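Local coordinates for mevalonate kinase, putative (Leishmania major, PDB 2HFU), which probably catalyses the ATP-dependent phosphorylation of (R)-mevalonate to (R)-5-phosphomevalonate, an early step of isoprenoid biosynthesis, as a member of the GHMP kinase family, at residues Leu167-Arg172 / Lys180-Gln185; Ile23-His28 / Glu35-Gly40; Arg187-Val192 / Arg321-Pro326; Val30-Glu35 / Asp207-Lys212. One frame throughout, in Å; residues are numbered along the deposited sequence.

In the fold
Interactions 1 and 2 are neighbouring hairpins of one mixed sheet, their centres about 9 Å apart, and strands 166-173 and 36-52 join them directly through Tyr170 O and Ala36 N. Interaction 4 begins in the loop between the two strands of interaction 2, shares Glu35 with it, and runs outward to helix 201-214. These three touch (R)-mevalonate, supplying Tyr170 OH, His28 N and the methyls of Val30 and Val31. Interaction 3 belongs to the second sheet; its Val192 side chain is about 13 Å from the ligand, and it meets the first sheet through Ala39 and Val324. Interactions 3 and 4 are farthest apart, with centres about 28 Å from each other.

Interaction 1 (Leu167-Arg172 / Lys180-Gln185); sequences LILYRR and KPIAFQ. With MEV ((R)-mevalonate), chain C.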
# COMPACT_ATOMS: atom_id res chain seq x y z
N LEU A 167 10.44 -2.42 4.50
CA LEU A 167 9.82 -1.82 5.67
C LEU A 167 10.21 -0.35 5.80
O LEU A 167 11.36 0.03 5.58
CB LEU A 167 10.18 -2.60 6.93
CG LEU A 167 9.69 -4.05 6.98
CD1 LEU A 167 10.18 -4.74 8.24
CD2 LEU A 167 8.17 -4.13 6.88
N ILE A 168 9.22 0.48 6.14
CA ILE A 168 9.39 1.93 6.13
C ILE A 168 8.74 2.57 7.35
O ILE A 168 7.56 2.34 7.63
CB ILE A 168 8.81 2.54 4.82
CG1 ILE A 168 9.65 2.11 3.60
CG2 ILE A 168 8.72 4.06 4.90
CD1 ILE A 168 8.99 2.37 2.27
N LEU A 169 9.52 3.36 8.08
CA LEU A 169 9.00 4.16 9.19
C LEU A 169 8.40 5.45 8.65
O LEU A 169 9.08 6.23 7.97
CB LEU A 169 10.08 4.45 10.23
CG LEU A 169 9.61 4.95 11.59
CD1 LEU A 169 9.04 3.81 12.43
CD2 LEU A 169 10.75 5.63 12.32
N TYR A 170 7.13 5.67 8.96
CA TYR A 170 6.36 6.79 8.45
C TYR A 170 5.80 7.61 9.61
O TYR A 170 5.07 7.09 10.46
CB TYR A 170 5.26 6.26 7.51
CG TYR A 170 3.98 7.07 7.36
CD1 TYR A 170 2.74 6.43 7.43
CD2 TYR A 170 4.00 8.44 7.12
CE1 TYR A 170 1.55 7.14 7.28
CE2 TYR A 170 2.81 9.17 6.97
CZ TYR A 170 1.59 8.51 7.06
OH TYR A 170 0.41 9.21 6.92
N ARG A 171 6.18 8.89 9.66
CA ARG A 171 5.67 9.81 10.67
C ARG A 171 5.50 11.23 10.15
O ARG A 171 6.16 11.64 9.20
CB ARG A 171 6.55 9.80 11.94
CG ARG A 171 7.76 10.72 11.91
CD ARG A 171 9.10 10.02 11.75
NE ARG A 171 9.60 9.50 13.02
CZ ARG A 171 10.87 9.12 13.24
NH1 ARG A 171 11.77 9.20 12.27
NH2 ARG A 171 11.22 8.65 14.43
N ARG A 172 4.60 11.98 10.78
CA ARG A 172 4.40 13.39 10.49
C ARG A 172 5.35 14.21 11.35
O ARG A 172 5.22 14.23 12.58
CB ARG A 172 2.95 13.80 10.76
CG ARG A 172 1.91 12.91 10.10
CD ARG A 172 1.56 13.29 8.67
NE ARG A 172 0.45 12.50 8.16
CZ ARG A 172 -0.38 12.89 7.20
NH1 ARG A 172 -0.24 14.07 6.63
NH2 ARG A 172 -1.36 12.09 6.81
N LYS A 180 11.71 6.83 6.51
CA LYS A 180 13.02 6.20 6.59
C LYS A 180 12.89 4.67 6.50
O LYS A 180 11.88 4.11 6.92
CB LYS A 180 13.76 6.60 7.87
CG LYS A 180 13.01 6.30 9.16
CD LYS A 180 13.95 5.88 10.29
CE LYS A 180 14.73 7.05 10.88
NZ LYS A 180 15.53 6.60 12.05
N PRO A 181 13.90 4.00 5.94
CA PRO A 181 13.87 2.54 5.84
C PRO A 181 14.08 1.86 7.19
O PRO A 181 14.79 2.38 8.05
CB PRO A 181 15.04 2.23 4.90
CG PRO A 181 15.98 3.38 5.05
CD PRO A 181 15.13 4.58 5.36
N ILE A 182 13.43 0.72 7.37
CA ILE A 182 13.65 -0.13 8.53
C ILE A 182 14.42 -1.37 8.08
O ILE A 182 13.97 -2.10 7.19
CB ILE A 182 12.31 -0.53 9.20
CG1 ILE A 182 11.56 0.70 9.71
CG2 ILE A 182 12.55 -1.53 10.35
CD1 ILE A 182 10.09 0.45 10.04
N ALA A 183 15.58 -1.59 8.69
CA ALA A 183 16.41 -2.76 8.39
C ALA A 183 15.83 -4.01 9.05
O ALA A 183 15.53 -4.00 10.25
CB ALA A 183 17.84 -2.53 8.84
N PHE A 184 15.66 -5.06 8.26
CA PHE A 184 15.08 -6.32 8.75
C PHE A 184 15.68 -7.51 8.01
O PHE A 184 15.84 -7.48 6.78
CB PHE A 184 13.55 -6.30 8.61
CG PHE A 184 12.86 -7.39 9.38
CD1 PHE A 184 12.08 -8.33 8.73
CD2 PHE A 184 12.99 -7.48 10.77
CE1 PHE A 184 11.44 -9.34 9.44
CE2 PHE A 184 12.35 -8.50 11.48
CZ PHE A 184 11.58 -9.43 10.82
N GLN A 185 16.02 -8.56 8.77
CA GLN A 185 16.79 -9.69 8.24
C GLN A 185 15.96 -10.96 7.97
O GLN A 185 16.52 -11.99 7.61
CB GLN A 185 17.96 -10.01 9.17
CG GLN A 185 19.12 -9.00 9.11
CD GLN A 185 20.19 -9.26 10.16
OE1 GLN A 185 19.88 -9.40 11.34
NE2 GLN A 185 21.44 -9.32 9.73
C8 MEV C . -5.01 5.32 5.47
O8 MEV C . -4.37 4.57 4.43
C2 MEV C . -4.04 5.52 6.63
C3 MEV C . -4.43 6.63 7.62
O7 MEV C . -3.52 6.58 8.73
C4 MEV C . -4.38 8.03 7.00
C5 MEV C . -2.99 8.56 6.72
O3 MEV C . -2.89 9.58 6.01
O4 MEV C . -1.98 7.99 7.20
C6 MEV C . -5.82 6.37 8.18
O HOH W 1 12.93 -3.71 5.09
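Arg171 has one guanidinium face covered by Leu169 of its own strand, whose CD2 stands 3.5 Å above the plane over its centre, while Lys180 CE on the partner strand approaches obliquely to 3.9 Å from NH1 of Arg171. Bends at chi2 and chi3 carry the arginine there, and its NH2 makes a salt bridge to Glu35. Lys180 NZ is 4.6 Å from Arg171 NH1, and the Glu35 carboxylate, which also pairs with Arg234, probably offsets the charge of the arginine. Leu167 CD1 packs 3.7 Å from Phe184 CB and approaches the ring obliquely. At the edge of the Tyr170 ring, in its plane, lies O4 of (R)-mevalonate, which accepts a hydrogen bond of 2.7 Å from Tyr170 OH; the Phe179 ring also meets the tyrosine ring, planes at about 15°. Arg172 brings NH2 to 3.0 Å from ligand O3, so a hydroxyl and a cation suit the carboxylate they address. The hairpin backbone pairs Leu169 with Lys180 through two bonds, Leu169 N to Lys180 O being 2.7 Å. Ile182 N bonds Leu167 O, and a water bridges Leu167 N and Ile182 O. The lysine's aliphatic chain runs alongside Leu169, its CG 3.6 Å from the leucine CB. Strand 166-173 lies between strands 36-52 and 176-182, with Leu237 of helix 216-239 on Leu167 and Phe184, and Arg234 on Leu169 and Arg171.

Interaction 2 (Ile23-His28 / Glu35-Gly40); sequences ILFGEH and EAIVAG. With MEV ((R)-mevalonate), chain C.
Ile23 pairs with Val38 in a non-hydrogen-bonded position, both side chains on the same face, and the outstretched CD1 of Ile23 lies 3.8 Å from C2 of (R)-mevalonate, an apolar wall for the ligand's carbon chain. At Leu24 the backbone turns helical (phi -82°, psi -49°) and its N bonds Ile37 O at 2.8 Å, while CG of Leu24 packs 3.8 Å from Ala39 CB, whose small side chain lets the branched leucine come close. Phe25 N then bonds the same Ile37 O, 3.1 Å away. Two residues thus face one: a classic beta bulge in the antiparallel hairpin of strands 17-25 and 36-52. One carbonyl is gripped by two amides, and Ile37 N returns a bond to Phe25 O. The Phe25 ring lies beside Ile37, CD2 to CD1 being 3.9 Å, and is packed by helices 216-239 and 242-258. Gly26 follows with a positive phi; a CB here would run into Ala36 CA, Glu35 O and the preceding carbonyl, so glycine fits. Glu27 turns its carboxylate to Lys282 and Gly285 N. Finally His28 gives its backbone N to ligand O7 at 2.7 Å, almost straight at 172°, while methyl C6 of the ligand sits 3.4 Å over the centre of the His28 ring, whose NE2 bonds Thr286 O.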
# COMPACT_ATOMS: atom_id res chain seq x y z
N ILE A 23 -0.12 -1.38 5.50
CA ILE A 23 0.26 -0.73 6.75
C ILE A 23 0.30 -1.78 7.85
O ILE A 23 -0.71 -2.41 8.16
CB ILE A 23 -0.66 0.46 7.09
CG1 ILE A 23 -0.48 1.59 6.07
CG2 ILE A 23 -0.36 0.98 8.50
CD1 ILE A 23 -1.47 2.74 6.19
N LEU A 24 1.49 -1.98 8.42
CA LEU A 24 1.66 -2.96 9.48
C LEU A 24 1.25 -2.41 10.84
O LEU A 24 0.54 -3.08 11.59
CB LEU A 24 3.11 -3.48 9.53
CG LEU A 24 3.59 -4.33 8.35
CD1 LEU A 24 4.98 -4.87 8.66
CD2 LEU A 24 2.63 -5.48 8.04
N PHE A 25 1.75 -1.22 11.17
CA PHE A 25 1.35 -0.49 12.38
C PHE A 25 1.02 0.97 12.10
O PHE A 25 1.67 1.63 11.30
CB PHE A 25 2.43 -0.56 13.45
CG PHE A 25 2.74 -1.94 13.93
CD1 PHE A 25 2.25 -2.38 15.14
CD2 PHE A 25 3.53 -2.78 13.19
CE1 PHE A 25 2.54 -3.63 15.58
CE2 PHE A 25 3.82 -4.04 13.65
CZ PHE A 25 3.32 -4.46 14.83
N GLY A 26 0.01 1.48 12.78
CA GLY A 26 -0.10 2.90 13.04
C GLY A 26 -1.06 3.69 12.17
O GLY A 26 -1.11 4.91 12.24
N GLU A 27 -1.87 3.01 11.37
CA GLU A 27 -2.95 3.70 10.66
C GLU A 27 -3.77 4.51 11.66
O GLU A 27 -3.96 4.09 12.81
CB GLU A 27 -3.84 2.73 9.88
CG GLU A 27 -4.45 1.60 10.70
CD GLU A 27 -3.57 0.36 10.69
OE1 GLU A 27 -3.48 -0.30 9.64
OE2 GLU A 27 -2.98 0.05 11.74
N HIS A 28 -4.22 5.68 11.21
CA HIS A 28 -5.01 6.63 11.99
C HIS A 28 -4.25 7.37 13.09
O HIS A 28 -4.38 8.59 13.21
CB HIS A 28 -6.30 5.99 12.54
CG HIS A 28 -7.29 5.66 11.47
ND1 HIS A 28 -8.09 6.61 10.88
CD2 HIS A 28 -7.60 4.48 10.88
CE1 HIS A 28 -8.86 6.03 9.97
NE2 HIS A 28 -8.58 4.74 9.95
N GLU A 35 4.35 7.21 15.25
CA GLU A 35 5.13 6.52 14.22
C GLU A 35 4.35 5.35 13.63
O GLU A 35 3.69 4.59 14.35
CB GLU A 35 6.46 6.03 14.79
CG GLU A 35 7.37 7.13 15.31
CD GLU A 35 8.70 6.60 15.83
OE1 GLU A 35 8.91 5.37 15.85
OE2 GLU A 35 9.54 7.43 16.24
N ALA A 36 4.43 5.22 12.31
CA ALA A 36 3.78 4.12 11.60
C ALA A 36 4.80 3.23 10.90
O ALA A 36 5.87 3.70 10.50
CB ALA A 36 2.76 4.66 10.60
N ILE A 37 4.46 1.95 10.76
CA ILE A 37 5.29 1.03 9.99
C ILE A 37 4.53 0.59 8.75
O ILE A 37 3.47 -0.03 8.83
CB ILE A 37 5.76 -0.18 10.84
CG1 ILE A 37 6.55 0.30 12.07
CG2 ILE A 37 6.61 -1.13 9.98
CD1 ILE A 37 6.88 -0.79 13.08
N VAL A 38 5.09 0.95 7.60
CA VAL A 38 4.48 0.66 6.31
C VAL A 38 5.36 -0.37 5.59
O VAL A 38 6.59 -0.25 5.60
CB VAL A 38 4.33 1.95 5.47
CG1 VAL A 38 3.69 1.66 4.12
CG2 VAL A 38 3.51 2.99 6.23
N ALA A 39 4.72 -1.37 4.98
CA ALA A 39 5.46 -2.42 4.29
C ALA A 39 5.20 -2.40 2.79
O ALA A 39 4.08 -2.64 2.34
CB ALA A 39 5.13 -3.78 4.87
N GLY A 40 6.24 -2.10 2.03
CA GLY A 40 6.23 -2.31 0.59
C GLY A 40 6.43 -3.80 0.37
O GLY A 40 7.43 -4.36 0.84
C8 MEV C . -5.01 5.32 5.47
O8 MEV C . -4.37 4.57 4.43
C2 MEV C . -4.04 5.52 6.63
C3 MEV C . -4.43 6.63 7.62
O7 MEV C . -3.52 6.58 8.73
C4 MEV C . -4.38 8.03 7.00
C5 MEV C . -2.99 8.56 6.72
O3 MEV C . -2.89 9.58 6.01
O4 MEV C . -1.98 7.99 7.20
C6 MEV C . -5.82 6.37 8.18

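Interaction 3 (Arg187-Val192 / Arg321-Pro326); sequences RLYLVV and RYTVQP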
# COMPACT_ATOMS: atom_id res chain seq x y z
N ARG A 187 12.22 -12.78 6.23
CA ARG A 187 11.09 -12.69 5.31
C ARG A 187 9.79 -12.58 6.11
O ARG A 187 9.60 -13.28 7.10
CB ARG A 187 11.05 -13.91 4.40
CG ARG A 187 10.26 -13.72 3.13
CD ARG A 187 10.19 -14.96 2.24
NE ARG A 187 11.43 -15.23 1.52
CZ ARG A 187 12.31 -16.18 1.84
NH1 ARG A 187 12.09 -16.98 2.88
NH2 ARG A 187 13.40 -16.34 1.11
N LEU A 188 8.91 -11.68 5.68
CA LEU A 188 7.57 -11.56 6.26
C LEU A 188 6.54 -12.27 5.38
O LEU A 188 6.25 -11.82 4.28
CB LEU A 188 7.19 -10.08 6.41
CG LEU A 188 7.16 -9.36 7.77
CD1 LEU A 188 8.32 -9.74 8.67
CD2 LEU A 188 7.11 -7.86 7.55
N TYR A 189 6.00 -13.38 5.88
CA TYR A 189 4.95 -14.11 5.17
C TYR A 189 3.58 -13.56 5.56
O TYR A 189 3.13 -13.75 6.69
CB TYR A 189 5.03 -15.61 5.45
CG TYR A 189 6.31 -16.25 4.97
CD1 TYR A 189 7.37 -16.48 5.85
CD2 TYR A 189 6.47 -16.64 3.64
CE1 TYR A 189 8.56 -17.08 5.42
CE2 TYR A 189 7.65 -17.24 3.20
CZ TYR A 189 8.68 -17.45 4.09
OH TYR A 189 9.85 -18.04 3.66
N LEU A 190 2.94 -12.88 4.61
CA LEU A 190 1.67 -12.21 4.88
C LEU A 190 0.49 -12.85 4.17
O LEU A 190 0.60 -13.28 3.01
CB LEU A 190 1.74 -10.72 4.49
CG LEU A 190 2.84 -9.80 5.02
CD1 LEU A 190 2.73 -8.42 4.38
CD2 LEU A 190 2.81 -9.69 6.54
N VAL A 191 -0.63 -12.90 4.87
CA VAL A 191 -1.93 -13.12 4.25
C VAL A 191 -2.64 -11.77 4.30
O VAL A 191 -2.77 -11.17 5.37
CB VAL A 191 -2.78 -14.18 4.99
CG1 VAL A 191 -4.14 -14.36 4.30
CG2 VAL A 191 -2.06 -15.51 5.04
N VAL A 192 -3.06 -11.29 3.13
CA VAL A 192 -3.79 -10.03 3.04
C VAL A 192 -5.20 -10.34 2.53
O VAL A 192 -5.37 -11.05 1.53
CB VAL A 192 -3.07 -9.00 2.13
CG1 VAL A 192 -3.86 -7.70 2.05
CG2 VAL A 192 -1.66 -8.72 2.65
N ARG A 321 -1.61 -14.13 -0.83
CA ARG A 321 -0.35 -14.40 -0.16
C ARG A 321 0.62 -13.33 -0.64
O ARG A 321 1.00 -13.31 -1.82
CB ARG A 321 0.19 -15.79 -0.51
CG ARG A 321 -0.76 -16.95 -0.23
CD ARG A 321 -0.23 -18.29 -0.72
NE ARG A 321 -1.28 -19.31 -0.83
CZ ARG A 321 -1.46 -20.30 0.03
NH1 ARG A 321 -0.65 -20.41 1.08
NH2 ARG A 321 -2.43 -21.18 -0.14
N TYR A 322 0.99 -12.42 0.26
CA TYR A 322 1.97 -11.39 -0.05
C TYR A 322 3.20 -11.56 0.83
O TYR A 322 3.13 -12.17 1.90
CB TYR A 322 1.35 -9.99 0.08
CG TYR A 322 0.37 -9.63 -1.02
CD1 TYR A 322 -0.72 -8.80 -0.76
CD2 TYR A 322 0.55 -10.09 -2.32
CE1 TYR A 322 -1.62 -8.45 -1.77
CE2 TYR A 322 -0.34 -9.75 -3.34
CZ TYR A 322 -1.42 -8.93 -3.06
OH TYR A 322 -2.29 -8.60 -4.07
N THR A 323 4.34 -11.06 0.36
CA THR A 323 5.60 -11.19 1.09
C THR A 323 6.36 -9.88 1.18
O THR A 323 6.36 -9.07 0.24
CB THR A 323 6.52 -12.27 0.46
OG1 THR A 323 6.25 -12.38 -0.94
CG2 THR A 323 6.18 -13.65 1.00
N VAL A 324 7.02 -9.67 2.32
CA VAL A 324 7.96 -8.58 2.48
C VAL A 324 9.34 -9.24 2.56
O VAL A 324 9.63 -10.00 3.50
CB VAL A 324 7.67 -7.70 3.71
CG1 VAL A 324 8.62 -6.50 3.76
CG2 VAL A 324 6.22 -7.23 3.71
N GLN A 325 10.16 -8.98 1.55
CA GLN A 325 11.51 -9.51 1.48
C GLN A 325 12.43 -8.77 2.46
O GLN A 325 12.29 -7.56 2.66
CB GLN A 325 12.03 -9.39 0.04
CG GLN A 325 13.47 -8.96 -0.12
CD GLN A 325 13.85 -8.67 -1.55
OE1 GLN A 325 13.13 -7.96 -2.26
NE2 GLN A 325 14.98 -9.21 -1.97
N PRO A 326 13.34 -9.51 3.11
CA PRO A 326 14.34 -8.89 4.00
C PRO A 326 15.22 -7.87 3.27
O PRO A 326 15.50 -8.04 2.08
CB PRO A 326 15.18 -10.08 4.47
CG PRO A 326 14.90 -11.17 3.49
CD PRO A 326 13.48 -10.98 3.09
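Leu190 pairs with Tyr322, and its side chain shows how the two strands mesh. CB stands 3.3 Å from Tyr322 O, the carbonyl that accepts from Leu190 N. CG, set anti to the carbonyl carbon of its own residue (chi1 -53°), remains 3.9 Å from Tyr322 O and leads the chain past the backbone. At the tip, CD1 crosses toward the next side chain on that face and meets Val324 CG2 at 3.7 Å. A flexible branched leucine suits this span between two partners. Beside it Leu188 and Val324 lie side by side, CB to CB 3.6 Å, and the same two residues exchange a pair of nearly straight backbone bonds: Leu188 N to Val324 O at 2.8 Å and the return bond from Val324 N. On the other flank Val192 crosses Tyr322 at about a right angle, so that CG2 meets the ring edge at CD1, 3.5 Å away, while the tyrosine hydroxyl bonds Val107 N. Beyond the strand end, Pro326 CD rests 3.7 Å from Arg187 CA. The face carrying Tyr189 and Thr323 looks toward Arg302 of helix 299-312, whose NH1 also reaches Leu190 O. In the four-stranded antiparallel sheet, strand 188-194 lies between 291-296 and the outer strand 318-324, a sheet consistent with the C-terminal half of GHMP kinases; Leu190 also packs on Val293 and Leu295, and Val324 on Ala39 of strand 36-52, joining the two sheets.

Interaction 4 (Val30-Glu35 / Asp207-Lys212); sequences VVHGAE and DVHKMK. With MEV ((R)-mevalonate), chain C.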
# COMPACT_ATOMS: atom_id res chain seq x y z
N VAL A 30 -1.04 7.74 13.20
CA VAL A 30 0.02 8.48 12.52
C VAL A 30 -0.41 9.91 12.18
O VAL A 30 0.42 10.83 12.15
CB VAL A 30 0.50 7.73 11.24
CG1 VAL A 30 -0.62 7.62 10.20
CG2 VAL A 30 1.75 8.37 10.64
N VAL A 31 -1.71 10.09 11.94
CA VAL A 31 -2.30 11.41 11.65
C VAL A 31 -2.09 12.36 12.83
O VAL A 31 -1.98 13.58 12.65
CB VAL A 31 -3.81 11.29 11.31
CG1 VAL A 31 -4.44 12.66 11.03
CG2 VAL A 31 -4.02 10.35 10.11
N HIS A 32 -1.99 11.79 14.02
CA HIS A 32 -1.89 12.56 15.26
C HIS A 32 -0.47 12.59 15.83
O HIS A 32 -0.26 13.01 16.97
CB HIS A 32 -2.92 12.05 16.27
CG HIS A 32 -4.33 12.22 15.80
ND1 HIS A 32 -5.10 13.31 16.15
CD2 HIS A 32 -5.09 11.47 14.96
CE1 HIS A 32 -6.29 13.21 15.57
NE2 HIS A 32 -6.30 12.10 14.85
N GLY A 33 0.49 12.13 15.02
CA GLY A 33 1.91 12.31 15.34
C GLY A 33 2.68 11.05 15.70
O GLY A 33 3.89 11.11 15.91
N ALA A 34 1.97 9.93 15.77
CA ALA A 34 2.60 8.65 16.11
C ALA A 34 3.38 8.06 14.94
O ALA A 34 3.11 8.38 13.78
CB ALA A 34 1.54 7.65 16.61
N GLU A 35 4.35 7.21 15.25
CA GLU A 35 5.13 6.52 14.22
C GLU A 35 4.35 5.35 13.63
O GLU A 35 3.69 4.59 14.35
CB GLU A 35 6.46 6.03 14.79
CG GLU A 35 7.37 7.13 15.31
CD GLU A 35 8.70 6.60 15.83
OE1 GLU A 35 8.91 5.37 15.85
OE2 GLU A 35 9.54 7.43 16.24
N ASP A 207 -13.90 11.34 11.33
CA ASP A 207 -14.63 10.72 12.44
C ASP A 207 -13.72 10.54 13.65
O ASP A 207 -14.12 10.79 14.78
CB ASP A 207 -15.23 9.37 12.03
CG ASP A 207 -16.58 9.50 11.34
OD1 ASP A 207 -17.02 10.63 11.04
OD2 ASP A 207 -17.27 8.50 11.04
N VAL A 208 -12.48 10.11 13.39
CA VAL A 208 -11.48 9.95 14.44
C VAL A 208 -11.11 11.31 15.04
O VAL A 208 -10.97 11.44 16.26
CB VAL A 208 -10.22 9.19 13.94
CG1 VAL A 208 -9.14 9.15 15.01
CG2 VAL A 208 -10.58 7.76 13.54
N HIS A 209 -10.96 12.32 14.18
CA HIS A 209 -10.75 13.71 14.63
C HIS A 209 -11.85 14.16 15.59
O HIS A 209 -11.56 14.78 16.62
CB HIS A 209 -10.68 14.67 13.44
CG HIS A 209 -9.30 14.82 12.85
ND1 HIS A 209 -8.19 15.12 13.61
CD2 HIS A 209 -8.87 14.74 11.57
CE1 HIS A 209 -7.13 15.20 12.82
NE2 HIS A 209 -7.52 14.98 11.58
N LYS A 210 -13.10 13.83 15.26
CA LYS A 210 -14.25 14.16 16.10
C LYS A 210 -14.24 13.41 17.43
O LYS A 210 -14.63 13.98 18.46
CB LYS A 210 -15.56 13.89 15.36
CG LYS A 210 -15.98 15.00 14.40
N MET A 211 -13.82 12.15 17.42
CA MET A 211 -13.73 11.37 18.65
C MET A 211 -12.74 12.01 19.61
O MET A 211 -13.01 12.14 20.80
CB MET A 211 -13.34 9.91 18.37
CG MET A 211 -13.28 9.05 19.63
SD MET A 211 -12.30 7.56 19.43
CE MET A 211 -12.24 6.97 21.13
N LYS A 212 -11.59 12.44 19.07
CA LYS A 212 -10.60 13.15 19.86
C LYS A 212 -11.18 14.43 20.45
O LYS A 212 -11.00 14.71 21.64
CB LYS A 212 -9.35 13.44 19.02
CG LYS A 212 -8.21 14.03 19.83
CD LYS A 212 -6.98 14.20 18.97
CE LYS A 212 -5.84 14.78 19.76
NZ LYS A 212 -4.61 14.77 18.94
C8 MEV C . -5.01 5.32 5.47
O8 MEV C . -4.37 4.57 4.43
C2 MEV C . -4.04 5.52 6.63
C3 MEV C . -4.43 6.63 7.62
O7 MEV C . -3.52 6.58 8.73
C4 MEV C . -4.38 8.03 7.00
C5 MEV C . -2.99 8.56 6.72
O3 MEV C . -2.89 9.58 6.01
O4 MEV C . -1.98 7.99 7.20
C6 MEV C . -5.82 6.37 8.18
O HOH W 2 -1.90 14.18 18.94
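At the rim of the mevalonate pocket, His32 of the loop between strands 17-25 and 36-52 meets helix 201-214. The two residues before it line the site: Val30 CG1 lies beside the ligand oxygens O4 and O7, 3.3 Å from O4, and Val31 CG2 touches C4 at 3.9 Å, a small branched group suited to pressing on the ligand's carbon skeleton. The other methyl of Val31, CG1, lies against the imidazole of His209. Lys212 reaches His32 from the opposite direction with its chain fully extended, each torsion beyond CG near 180°, and its NZ donates to His32 ND1 at 3.2 Å, tilted 24° from the ring plane. A water extends the grip, accepting from Lys212 NZ and donating to His32 O, both at 2.8 Å. Next to this bond the His32 and His209 rings meet obliquely, planes at 57° and centroids 4.8 Å apart, with His32 CE1 3.3 Å from His209 ND1. Val208 CG1 adds an apolar touch near NE2 of His32, and Phe219 of helix 216-239 also packs on the His32 ring. A loop is thereby tied to a helix 172 residues onward by one side-chain bond, one water and modest packing. Because ND1 serves as acceptor, the proton of His32 would be expected on NE2 and the ring to be neutral; the nearby ammonium would probably favour that form.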